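Local coordinates for protein 3-hydroxyacyl-CoA dehydrogenase (Archaeoglobus fulgidus, PDB 1ZEJ) that probably oxidises hydroxyl-bearing substrates such as 3-hydroxyacyl-CoA or L-gulonate, with NAD+ as the hydride acceptor, at residues V15-A20 with V37-V42; K45-A50 with I62-T67; D75-A80 with A101-N106. One frame throughout, in Å; residues are numbered along the deposited sequence.

Contact 1: residues V15-A20 with V37-V42; sequences VFVIGA and VVLQDV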
loop_
_atom_site.group_PDB
_atom_site.type_symbol
_atom_site.label_atom_id
_atom_site.label_comp_id
_atom_site.label_asym_id
_atom_site.label_seq_id
_atom_site.Cartn_x
_atom_site.Cartn_y
_atom_site.Cartn_z
ATOM N N VAL A 15 23.966 8.368 -23.147
ATOM C CA VAL A 15 22.582 7.983 -23.201
ATOM C C VAL A 15 21.864 9.056 -23.936
ATOM O O VAL A 15 22.014 10.232 -23.631
ATOM C CB VAL A 15 21.979 7.802 -21.786
ATOM C CG1 VAL A 15 20.539 7.494 -21.879
ATOM C CG2 VAL A 15 22.779 6.682 -21.028
ATOM N N PHE A 16 21.063 8.653 -24.917
ATOM C CA PHE A 16 20.239 9.603 -25.682
ATOM C C PHE A 16 18.870 9.619 -25.089
ATOM O O PHE A 16 18.242 8.558 -24.993
ATOM C CB PHE A 16 20.131 9.184 -27.155
ATOM C CG PHE A 16 19.798 10.324 -28.107
ATOM C CD1 PHE A 16 18.484 10.618 -28.439
ATOM C CD2 PHE A 16 20.819 11.026 -28.741
ATOM C CE1 PHE A 16 18.183 11.649 -29.312
ATOM C CE2 PHE A 16 20.535 12.060 -29.627
ATOM C CZ PHE A 16 19.211 12.396 -29.888
ATOM N N VAL A 17 18.383 10.798 -24.718
ATOM C CA VAL A 17 17.038 10.962 -24.163
ATOM C C VAL A 17 16.181 11.825 -25.077
ATOM O O VAL A 17 16.534 12.972 -25.388
ATOM C CB VAL A 17 17.072 11.586 -22.725
ATOM C CG1 VAL A 17 15.639 11.650 -22.099
ATOM C CG2 VAL A 17 18.006 10.806 -21.809
ATOM N N ILE A 18 15.085 11.252 -25.543
ATOM C CA ILE A 18 14.178 11.919 -26.466
ATOM C C ILE A 18 12.968 12.487 -25.735
ATOM O O ILE A 18 12.136 11.726 -25.202
ATOM C CB ILE A 18 13.675 10.942 -27.577
ATOM C CG1 ILE A 18 14.856 10.266 -28.248
ATOM C CG2 ILE A 18 12.790 11.682 -28.603
ATOM C CD1 ILE A 18 14.509 9.067 -29.054
ATOM N N GLY A 19 12.880 13.825 -25.700
ATOM C CA GLY A 19 11.737 14.494 -25.106
ATOM C C GLY A 19 12.218 15.272 -23.902
ATOM O O GLY A 19 12.768 14.687 -22.977
ATOM N N ALA A 20 12.065 16.589 -23.933
ATOM C CA ALA A 20 12.599 17.450 -22.892
ATOM C C ALA A 20 11.461 17.957 -21.977
ATOM O O ALA A 20 11.583 18.979 -21.335
ATOM C CB ALA A 20 13.360 18.624 -23.534
ATOM N N VAL A 37 24.836 12.590 -21.223
ATOM C CA VAL A 37 23.520 12.575 -21.796
ATOM C C VAL A 37 23.415 13.526 -22.982
ATOM O O VAL A 37 23.913 14.650 -22.939
ATOM C CB VAL A 37 22.474 12.971 -20.724
ATOM C CG1 VAL A 37 21.070 13.017 -21.312
ATOM C CG2 VAL A 37 22.534 11.953 -19.558
ATOM N N VAL A 38 22.734 13.059 -24.013
ATOM C CA VAL A 38 22.197 13.948 -25.058
ATOM C C VAL A 38 20.656 14.039 -24.903
ATOM O O VAL A 38 19.939 13.032 -24.981
ATOM C CB VAL A 38 22.593 13.460 -26.451
ATOM C CG1 VAL A 38 22.077 14.452 -27.486
ATOM C CG2 VAL A 38 24.095 13.346 -26.572
ATOM N N LEU A 39 20.160 15.231 -24.656
ATOM C CA LEU A 39 18.732 15.462 -24.466
ATOM C C LEU A 39 18.204 16.165 -25.689
ATOM O O LEU A 39 18.630 17.300 -25.997
ATOM C CB LEU A 39 18.508 16.318 -23.238
ATOM C CG LEU A 39 17.031 16.655 -22.889
ATOM C CD1 LEU A 39 16.245 15.401 -22.621
ATOM C CD2 LEU A 39 16.963 17.579 -21.686
ATOM N N GLN A 40 17.282 15.503 -26.379
ATOM C CA GLN A 40 16.767 15.975 -27.679
ATOM C C GLN A 40 15.266 16.358 -27.575
ATOM O O GLN A 40 14.501 15.734 -26.876
ATOM C CB GLN A 40 16.973 14.918 -28.753
ATOM C CG GLN A 40 16.570 15.353 -30.161
ATOM C CD GLN A 40 15.148 15.006 -30.523
ATOM O OE1 GLN A 40 14.578 14.072 -29.965
ATOM N NE2 GLN A 40 14.575 15.727 -31.498
ATOM N N ASP A 41 14.883 17.400 -28.275
ATOM C CA ASP A 41 13.492 17.744 -28.426
ATOM C C ASP A 41 13.409 18.590 -29.687
ATOM O O ASP A 41 14.302 19.368 -29.936
ATOM C CB ASP A 41 13.030 18.585 -27.213
ATOM C CG ASP A 41 11.487 18.599 -27.079
ATOM O OD1 ASP A 41 10.868 19.220 -27.946
ATOM O OD2 ASP A 41 10.918 17.949 -26.164
ATOM N N VAL A 42 12.326 18.454 -30.444
ATOM C CA VAL A 42 12.106 19.281 -31.623
ATOM C C VAL A 42 11.905 20.763 -31.259
ATOM O O VAL A 42 12.116 21.636 -32.100
ATOM C CB VAL A 42 10.935 18.772 -32.520
ATOM C CG1 VAL A 42 11.290 17.434 -33.141
ATOM C CG2 VAL A 42 9.628 18.715 -31.756
#
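Val15 to Ile18 and Val37 to Gln40 run side by side as neighbouring strands, their axes 4.7 Å apart and 17° from parallel, and the ladder closes with Gly19 N donating to Gln40 O. Between its ends the ladder crosses back and forth: Val38 N reaches Val15 O, Val17 N meets Val38 O at 2.7 Å in an almost straight bond, and Gln40 N returns to Val17 O. On the face carrying Phe16, Val38, Ile18 and Gln40, the phenyl ring leans across to the partner strand. With CG anti to the backbone N (chi1 -157°), it sets CE2 3.6 Å from Val38 CG1 and CE1 3.5 Å from Gln40 CB, while Val38 O lies over one ring face. The Gln40 chain bends at chi2 and lays OE1 beside Ile18 CG2; its NE2 is bonded to Thr66 O, which helps to set the amide's orientation. On the other face Val17 packs between Val37 and Leu39, CG2 against Val37 CG1 and CG1 against Leu39 CD1, both at 3.8 Å. Beyond the strands, Asp41 OD2 uses its anti lone pair to accept from Ala20 N at 2.9 Å, and OD1 takes Ser43 N, a two-sided grip that holds the carboxylate in place. At the backbone angles of Gly19 (phi 116°) a CB would jam against Ile18 O, which by itself calls for glycine. Gly19, Ala20 and Asp41 are predicted NAD+-binding residues, and the glycine-rich turn facing an acidic residue at the end of the second strand is the hallmark of the Rossmann beta-alpha-beta dinucleotide-binding unit.

Contact 2: residues K45-A50 with I62-T67; sequences KALEAA and IEFTTT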
loop_
_atom_site.group_PDB
_atom_site.type_symbol
_atom_site.label_atom_id
_atom_site.label_comp_id
_atom_site.label_asym_id
_atom_site.label_seq_id
_atom_site.Cartn_x
_atom_site.Cartn_y
_atom_site.Cartn_z
ATOM N N LYS A 45 12.603 25.799 -27.289
ATOM C CA LYS A 45 12.020 26.418 -26.108
ATOM C C LYS A 45 11.937 25.403 -24.982
ATOM O O LYS A 45 12.196 25.742 -23.842
ATOM C CB LYS A 45 10.613 26.942 -26.416
ATOM N N ALA A 46 11.551 24.172 -25.317
ATOM C CA ALA A 46 11.523 23.073 -24.334
ATOM C C ALA A 46 12.915 22.773 -23.819
ATOM O O ALA A 46 13.091 22.536 -22.636
ATOM C CB ALA A 46 10.888 21.826 -24.908
ATOM N N LEU A 47 13.904 22.796 -24.709
ATOM C CA LEU A 47 15.292 22.543 -24.333
ATOM C C LEU A 47 15.797 23.661 -23.394
ATOM O O LEU A 47 16.512 23.385 -22.438
ATOM C CB LEU A 47 16.196 22.512 -25.567
ATOM C CG LEU A 47 16.006 21.364 -26.569
ATOM C CD1 LEU A 47 16.886 21.647 -27.779
ATOM C CD2 LEU A 47 16.340 20.063 -25.895
ATOM N N GLU A 48 15.447 24.915 -23.690
ATOM C CA GLU A 48 15.836 26.034 -22.819
ATOM C C GLU A 48 15.166 25.948 -21.446
ATOM O O GLU A 48 15.802 26.192 -20.425
ATOM C CB GLU A 48 15.591 27.405 -23.478
ATOM C CG GLU A 48 16.569 27.694 -24.645
ATOM C CD GLU A 48 16.474 29.110 -25.168
ATOM O OE1 GLU A 48 15.754 29.929 -24.541
ATOM O OE2 GLU A 48 17.124 29.405 -26.203
ATOM N N ALA A 49 13.895 25.584 -21.418
ATOM C CA ALA A 49 13.190 25.420 -20.156
ATOM C C ALA A 49 13.825 24.280 -19.375
ATOM O O ALA A 49 14.024 24.392 -18.187
ATOM C CB ALA A 49 11.704 25.165 -20.381
ATOM N N ALA A 50 14.179 23.192 -20.049
ATOM C CA ALA A 50 14.818 22.065 -19.391
ATOM C C ALA A 50 16.141 22.474 -18.755
ATOM O O ALA A 50 16.442 22.101 -17.623
ATOM C CB ALA A 50 15.050 20.884 -20.413
ATOM N N ILE A 62 25.467 17.145 -20.034
ATOM C CA ILE A 62 24.242 17.092 -20.858
ATOM C C ILE A 62 24.393 17.985 -22.093
ATOM O O ILE A 62 24.713 19.165 -21.934
ATOM C CB ILE A 62 22.986 17.512 -20.043
ATOM C CG1 ILE A 62 22.756 16.575 -18.849
ATOM C CG2 ILE A 62 21.716 17.433 -20.919
ATOM C CD1 ILE A 62 21.837 17.140 -17.757
ATOM N N GLU A 63 24.187 17.422 -23.295
ATOM C CA GLU A 63 24.132 18.192 -24.543
ATOM C C GLU A 63 22.655 18.349 -24.853
ATOM O O GLU A 63 21.896 17.386 -24.741
ATOM C CB GLU A 63 24.859 17.495 -25.690
ATOM C CG GLU A 63 24.584 18.131 -27.085
ATOM C CD GLU A 63 25.376 17.470 -28.217
ATOM O OE1 GLU A 63 26.262 16.641 -27.918
ATOM O OE2 GLU A 63 25.119 17.803 -29.394
ATOM N N PHE A 64 22.242 19.562 -25.187
ATOM C CA PHE A 64 20.882 19.803 -25.630
ATOM C C PHE A 64 20.890 19.927 -27.156
ATOM O O PHE A 64 21.727 20.647 -27.717
ATOM C CB PHE A 64 20.346 21.065 -24.995
ATOM C CG PHE A 64 20.378 21.037 -23.486
ATOM C CD1 PHE A 64 21.539 21.375 -22.800
ATOM C CD2 PHE A 64 19.248 20.720 -22.766
ATOM C CE1 PHE A 64 21.584 21.336 -21.409
ATOM C CE2 PHE A 64 19.284 20.718 -21.365
ATOM C CZ PHE A 64 20.462 21.017 -20.718
ATOM N N THR A 65 19.954 19.271 -27.830
ATOM C CA THR A 65 19.920 19.322 -29.293
ATOM C C THR A 65 18.525 19.116 -29.844
ATOM O O THR A 65 17.671 18.524 -29.191
ATOM C CB THR A 65 20.836 18.212 -29.843
ATOM O OG1 THR A 65 20.864 18.243 -31.265
ATOM C CG2 THR A 65 20.391 16.843 -29.399
ATOM N N THR A 66 18.325 19.530 -31.091
ATOM C CA THR A 66 17.076 19.243 -31.766
ATOM C C THR A 66 17.181 18.127 -32.777
ATOM O O THR A 66 16.150 17.732 -33.332
ATOM C CB THR A 66 16.556 20.483 -32.519
ATOM O OG1 THR A 66 17.587 20.986 -33.392
ATOM C CG2 THR A 66 16.191 21.588 -31.535
ATOM N N THR A 67 18.390 17.592 -32.998
ATOM C CA THR A 67 18.607 16.578 -34.023
ATOM C C THR A 67 19.127 15.229 -33.460
ATOM O O THR A 67 19.423 15.093 -32.263
ATOM C CB THR A 67 19.551 17.156 -35.129
ATOM O OG1 THR A 67 20.723 17.694 -34.519
ATOM C CG2 THR A 67 18.829 18.264 -35.872
#
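Leu47, on the helix 44-53, packs against Phe64 and the two threonines that follow it, bringing the second helix of the Rossmann fold down upon its edge strand 62-65. This is the helix-on-sheet layer of a beta-alpha-beta crossover: strand 36-40 leads into the helix, and the chain returns as strand 62-65, nearly reversed with respect to the helix (156° between their directions). No hydrogen bond joins the two segments; the fit rests on van der Waals contact, part of it against backbone carbonyls. Leu47 supplies the main projection. Its CG stands anti to the carbonyl carbon (chi1 -67°), and an extended chi2 of 173° spreads the two methyls over the end of the strand. Both lie at Thr65 O, CD1 at 3.5 Å and CD2 at 3.9 Å; CD1 is also 3.8 Å from Thr66 CG2, and CD2 is 4.2 Å from Phe64 CB. The same leucine also rests against Ala20 and Asp41, both predicted to bind NAD+, which places the helix next to the loop predicted to hold the cofactor.

Phe64 answers from the strand. Its ring runs alongside the helix backbone, where CD2 lies 3.8 Å from Leu47 O. The ring edge meets the small methyl of Ala50, nearly one helical turn further on, and Ile62 CG2 lies over one ring face from within the strand itself. Leu39, Ile54 and Leu59 also touch the ring, as does Arg51. At the strand's end Thr65, whose CB points away from the helix, forms an ST turn, its OG1 accepting an almost straight hydrogen bond from Thr67 N at 3.1 Å.

Contact 3: residues D75-A80 with A101-N106; sequences DIVMEA and APLCSN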
loop_
_atom_site.group_PDB
_atom_site.type_symbol
_atom_site.label_atom_id
_atom_site.label_comp_id
_atom_site.label_asym_id
_atom_site.label_seq_id
_atom_site.Cartn_x
_atom_site.Cartn_y
_atom_site.Cartn_z
ATOM N N ASP A 75 24.868 4.541 -26.149
ATOM C CA ASP A 75 24.852 3.149 -25.763
ATOM C C ASP A 75 23.436 2.647 -25.458
ATOM O O ASP A 75 23.190 1.440 -25.418
ATOM C CB ASP A 75 25.708 3.008 -24.526
ATOM C CG ASP A 75 27.112 3.425 -24.762
ATOM O OD1 ASP A 75 27.773 2.728 -25.549
ATOM O OD2 ASP A 75 27.552 4.444 -24.210
ATOM N N ILE A 76 22.529 3.587 -25.191
ATOM C CA ILE A 76 21.161 3.308 -24.807
ATOM C C ILE A 76 20.346 4.551 -25.212
ATOM O O ILE A 76 20.844 5.701 -25.132
ATOM C CB ILE A 76 20.950 3.179 -23.259
ATOM C CG1 ILE A 76 21.683 1.974 -22.656
ATOM C CG2 ILE A 76 19.461 3.080 -22.954
ATOM C CD1 ILE A 76 21.448 1.778 -21.080
ATOM N N VAL A 77 19.155 4.329 -25.746
ATOM C CA VAL A 77 18.206 5.400 -26.027
ATOM C C VAL A 77 16.993 5.269 -25.101
ATOM O O VAL A 77 16.409 4.172 -24.943
ATOM C CB VAL A 77 17.727 5.370 -27.448
ATOM C CG1 VAL A 77 16.705 6.530 -27.732
ATOM C CG2 VAL A 77 18.916 5.403 -28.381
HETATM N N MSE A 78 16.649 6.380 -24.459
HETATM C CA MSE A 78 15.422 6.483 -23.618
HETATM C C MSE A 78 14.473 7.446 -24.315
HETATM O O MSE A 78 14.842 8.583 -24.622
HETATM C CB MSE A 78 15.755 7.032 -22.244
HETATM C CG MSE A 78 16.877 6.283 -21.540
HETATM SE SE MSE A 78 16.105 5.069 -20.264
HETATM C CE MSE A 78 17.733 4.099 -19.576
ATOM N N GLU A 79 13.256 6.995 -24.578
ATOM C CA GLU A 79 12.240 7.808 -25.222
ATOM C C GLU A 79 11.146 8.199 -24.211
ATOM O O GLU A 79 10.598 7.347 -23.516
ATOM C CB GLU A 79 11.700 7.077 -26.458
ATOM C CG GLU A 79 10.427 7.695 -27.025
ATOM C CD GLU A 79 9.183 7.307 -26.266
ATOM O OE1 GLU A 79 8.884 6.110 -26.232
ATOM O OE2 GLU A 79 8.491 8.190 -25.706
ATOM N N ALA A 80 10.890 9.501 -24.072
ATOM C CA ALA A 80 9.865 9.987 -23.173
ATOM C C ALA A 80 9.021 11.046 -23.844
ATOM O O ALA A 80 8.932 12.162 -23.336
ATOM C CB ALA A 80 10.504 10.552 -21.911
ATOM N N ALA A 101 21.522 0.069 -30.481
ATOM C CA ALA A 101 21.444 0.151 -29.032
ATOM C C ALA A 101 20.070 -0.239 -28.519
ATOM O O ALA A 101 19.076 -0.098 -29.245
ATOM C CB ALA A 101 21.751 1.558 -28.569
ATOM N N PRO A 102 19.991 -0.649 -27.245
ATOM C CA PRO A 102 18.673 -0.834 -26.628
ATOM C C PRO A 102 17.872 0.459 -26.691
ATOM O O PRO A 102 18.421 1.568 -26.488
ATOM C CB PRO A 102 19.015 -1.198 -25.185
ATOM C CG PRO A 102 20.293 -1.767 -25.216
ATOM C CD PRO A 102 21.062 -0.999 -26.294
ATOM N N LEU A 103 16.596 0.310 -26.987
ATOM C CA LEU A 103 15.646 1.406 -27.068
ATOM C C LEU A 103 14.610 1.224 -25.979
ATOM O O LEU A 103 13.986 0.177 -25.895
ATOM C CB LEU A 103 14.919 1.394 -28.407
ATOM C CG LEU A 103 15.747 1.357 -29.683
ATOM C CD1 LEU A 103 14.798 1.327 -30.884
ATOM C CD2 LEU A 103 16.638 2.550 -29.719
ATOM N N CYS A 104 14.412 2.251 -25.168
ATOM C CA CYS A 104 13.662 2.125 -23.925
ATOM C C CYS A 104 12.571 3.183 -23.893
ATOM O O CYS A 104 12.896 4.325 -23.661
ATOM C CB CYS A 104 14.586 2.385 -22.748
ATOM S SG CYS A 104 15.974 1.296 -22.627
ATOM N N SER A 105 11.299 2.829 -24.021
ATOM C CA SER A 105 10.224 3.811 -23.931
ATOM C C SER A 105 9.744 3.997 -22.463
ATOM O O SER A 105 9.438 3.019 -21.790
ATOM C CB SER A 105 9.079 3.399 -24.850
ATOM O OG SER A 105 8.005 4.316 -24.736
ATOM N N ASN A 106 9.722 5.230 -21.969
ATOM C CA ASN A 106 9.088 5.536 -20.677
ATOM C C ASN A 106 7.611 5.592 -20.995
ATOM O O ASN A 106 7.112 6.567 -21.566
ATOM C CB ASN A 106 9.567 6.876 -20.093
ATOM C CG ASN A 106 8.931 7.204 -18.693
ATOM O OD1 ASN A 106 8.997 6.419 -17.706
ATOM N ND2 ASN A 106 8.345 8.390 -18.608
#
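Glu79 and Ser105 meet through a very short hydrogen bond, Ser105 OG giving its proton to Glu79 OE1 at 2.5 Å. The glutamate reaches its partner because CG starts anti to the backbone N (chi1 167°) and the chain then folds at chi2 (-80°). Lys88, a predicted NAD+-binding residue, forms a salt bridge with Glu79 OE2 and is hydrogen-bonded to Ser105 OG and Asn106 O; its positive charge probably favours an ionised carboxylate.

Four backbone bonds make the parallel ladder: Val77 N to Pro102 O at 3.0 Å, Cys104 N to Val77 O, Glu79 N to Cys104 O and Asn106 N to Glu79 O. The bond from Cys104 N is noticeably bent, 135° at the hydrogen. Around these the apolar groups close in, with Leu103 CD2 alongside Val77 CB at 3.8 Å and, on the other face, the selenium of Met78, modelled as selenomethionine, 4.0 Å from Cys104 CB.

Helix 85-96 packs on the face bearing Val77, Glu79 and Leu103, while helix 150-162 sets Phe159 against Met78 and Phe155 against Pro102; strand 14-18 flanks 76-79 and strand 125-130 flanks 103-105.

The three contacts follow one another along the chain without interleaving, and all lie within the NAD-binding domain around a single sheet whose strands run 62-65, 36-40, 14-18, 76-79, 103-105 before continuing to 166-171. Contact 1 is placed between the others. Its centre is about 7 Å from that of contact 2 and about 10 Å from that of contact 3. Strand 36-40 pairs with 62-65, and 14-18 with 76-79. Contacts 2 and 3 do not touch, their centres being about 17 Å apart. Each joins parts of a beta-alpha-beta unit. The Rossmann sheet thus extends to both sides of strand 14-18; contact 1 holds the predicted NAD+-binding residues Gly19, Ala20 and Asp41, and contacts 2 and 3 lie next to such residues.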